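Local coordinates for insecticidal crystal protein Cry35Ab1 (Bacillus thuringiensis, PDB 4JP0) that acts as one component of a binary insecticidal toxin that, together with Cry34Ab1, is active on western corn rootworm larvae, at residues N301-S306 and P347-A352. Numbering follows the deposited sequence. Where two conformers were deposited one is given.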
loop_
_atom_site.group_PDB
_atom_site.type_symbol
_atom_site.label_atom_id
_atom_site.label_comp_id
_atom_site.label_asym_id
_atom_site.label_seq_id
_atom_site.Cartn_x
_atom_site.Cartn_y
_atom_site.Cartn_z
ATOM N N ASN A 301 23.245 20.320 29.064
ATOM C CA ASN A 301 23.650 19.606 30.279
ATOM C C ASN A 301 24.015 20.593 31.389
ATOM O O ASN A 301 25.190 20.970 31.560
ATOM C CB ASN A 301 24.836 18.683 30.055
ATOM C CG ASN A 301 25.357 18.121 31.361
ATOM O OD1 ASN A 301 24.589 17.909 32.288
ATOM N ND2 ASN A 301 26.655 17.894 31.449
ATOM N N PRO A 302 23.014 20.968 32.171
ATOM C CA PRO A 302 23.179 21.976 33.215
ATOM C C PRO A 302 23.674 21.401 34.513
ATOM O O PRO A 302 23.424 22.000 35.552
ATOM C CB PRO A 302 21.748 22.487 33.439
ATOM C CG PRO A 302 20.837 21.517 32.778
ATOM C CD PRO A 302 21.649 20.421 32.134
ATOM N N THR A 303 24.348 20.262 34.487
ATOM C CA THR A 303 24.766 19.656 35.738
ATOM C C THR A 303 26.283 19.675 35.844
ATOM O O THR A 303 26.972 19.951 34.876
ATOM C CB THR A 303 24.310 18.207 35.792
ATOM O OG1 THR A 303 25.144 17.435 34.921
ATOM C CG2 THR A 303 22.906 18.050 35.182
ATOM N N ASP A 304 26.818 19.322 36.998
ATOM C CA ASP A 304 28.254 19.300 37.222
ATOM C C ASP A 304 28.912 17.966 36.877
ATOM O O ASP A 304 30.054 17.758 37.157
ATOM C CB ASP A 304 28.548 19.787 38.670
ATOM C CG ASP A 304 30.029 19.745 39.067
ATOM O OD1 ASP A 304 30.579 18.693 39.180
ATOM O OD2 ASP A 304 30.633 20.758 39.380
ATOM N N GLN A 305 28.177 17.073 36.231
ATOM C CA GLN A 305 28.740 15.796 35.779
ATOM C C GLN A 305 28.675 15.702 34.250
ATOM O O GLN A 305 27.901 16.399 33.598
ATOM C CB GLN A 305 27.960 14.592 36.340
ATOM C CG GLN A 305 28.073 14.345 37.846
ATOM C CD GLN A 305 27.186 15.268 38.686
ATOM O OE1 GLN A 305 25.972 15.380 38.441
ATOM N NE2 GLN A 305 27.786 15.917 39.677
ATOM N N SER A 306 29.447 14.796 33.681
ATOM C CA SER A 306 29.416 14.633 32.233
ATOM C C SER A 306 28.172 13.861 31.840
ATOM O O SER A 306 27.555 13.237 32.689
ATOM C CB SER A 306 30.662 13.894 31.750
ATOM O OG SER A 306 30.464 12.490 31.786
ATOM N N PRO A 347 24.118 9.960 32.344
ATOM C CA PRO A 347 23.037 9.473 33.209
ATOM C C PRO A 347 21.681 9.940 32.719
ATOM O O PRO A 347 21.601 10.991 32.078
ATOM C CB PRO A 347 23.352 10.121 34.570
ATOM C CG PRO A 347 24.776 10.470 34.508
ATOM C CD PRO A 347 25.054 10.836 33.051
ATOM N N ASN A 348 20.629 9.193 33.027
ATOM C CA ASN A 348 19.286 9.504 32.477
ATOM C C ASN A 348 18.548 10.594 33.268
ATOM O O ASN A 348 17.809 10.314 34.226
ATOM C CB ASN A 348 18.436 8.229 32.337
ATOM C CG ASN A 348 17.151 8.459 31.530
ATOM O OD1 ASN A 348 16.691 9.591 31.374
ATOM N ND2 ASN A 348 16.575 7.373 31.000
ATOM N N HIS A 349 18.755 11.842 32.857
ATOM C CA HIS A 349 18.160 12.987 33.522
ATOM C C HIS A 349 16.653 12.980 33.370
ATOM O O HIS A 349 15.947 13.421 34.268
ATOM C CB HIS A 349 18.689 14.313 32.970
ATOM C CG HIS A 349 20.153 14.536 33.180
ATOM N ND1 HIS A 349 20.797 15.666 32.720
ATOM C CD2 HIS A 349 21.098 13.798 33.812
ATOM C CE1 HIS A 349 22.074 15.617 33.066
ATOM N NE2 HIS A 349 22.287 14.489 33.720
ATOM N N GLN A 350 16.160 12.520 32.219
ATOM C CA GLN A 350 14.719 12.467 32.011
ATOM C C GLN A 350 14.061 11.445 32.944
ATOM O O GLN A 350 13.000 11.706 33.513
ATOM C CB GLN A 350 14.356 12.193 30.541
ATOM C CG GLN A 350 12.875 12.478 30.222
ATOM C CD GLN A 350 12.654 12.966 28.785
ATOM O OE1 GLN A 350 13.496 13.688 28.232
ATOM N NE2 GLN A 350 11.526 12.580 28.187
ATOM N N GLN A 351 14.668 10.276 33.088
ATOM C CA GLN A 351 14.110 9.297 34.002
ATOM C C GLN A 351 14.197 9.841 35.428
ATOM O O GLN A 351 13.271 9.672 36.222
ATOM C CB GLN A 351 14.837 7.964 33.928
ATOM C CG GLN A 351 14.252 6.949 34.897
ATOM C CD GLN A 351 15.147 5.764 35.116
ATOM O OE1 GLN A 351 16.371 5.909 35.171
ATOM N NE2 GLN A 351 14.548 4.581 35.251
ATOM N N ALA A 352 15.297 10.510 35.758
ATOM C CA ALA A 352 15.401 11.066 37.102
ATOM C C ALA A 352 14.256 12.054 37.454
ATOM O O ALA A 352 13.637 11.971 38.534
ATOM C CB ALA A 352 16.780 11.714 37.333
HETATM O O HOH W 1 24.843 14.223 34.398
#
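His349 reaches from the first turn of helix 349-355 to the loop that joins strands 292-301 and 307-323. Its CE1 corner makes the closest contacts of the ring. CE1 lies 3.3 Å from the methyl CG2 of Thr303, which comes from the opposite direction and meets the ring obliquely. Asn301 OD1 sits at the ring edge, in plane, 3.5 Å from His349 CE1. The amide and ring planes are 46° apart. CG of the histidine is anti to the carbonyl carbon (chi1 -63°), and this carries the ring's CE1 and NE2 corner to the loop and a bridging water.

That water lies in the ring plane. It is 2.7 Å from His349 NE2 and donates to Thr303 OG1, with a weak, longer bond to Ser306 O. Nearby, Pro347, preceded by a cis peptide bond, places its CD 3.5 Å from Ser306 O.

The loop side is held by its own bonds. Asn301 OD1 accepts from Thr303 N, above the carbonyl plane, which makes an Asx turn. The same oxygen accepts from Thr303 OG1 at 2.7 Å, in plane and on a lone pair. Asn301 ND2 gives a nearly straight bond (163°) to Gln305 O and also bonds to Arg222 O. On the helix side, Asn348 is the N-cap, and its OD1 accepts from Gln351 N at 2.7 Å. Ser345 OG bonds to His349 N. Leu378 of helix 372-380 touches both Thr303 and His349, and Met307 touches Asn301 and the histidine.

The contact thus joins the end of the long beta-sheet region to the C-terminal helices. Bonds at both OD1 and ND2 fix the rotation of the amide, and the bond to OD1 ties down the threonine hydroxyl. The link across is van der Waals contact plus one water. CE1 faces OD1 edge-on, so its polarised C-H probably makes a weak electrostatic contact with the amide oxygen.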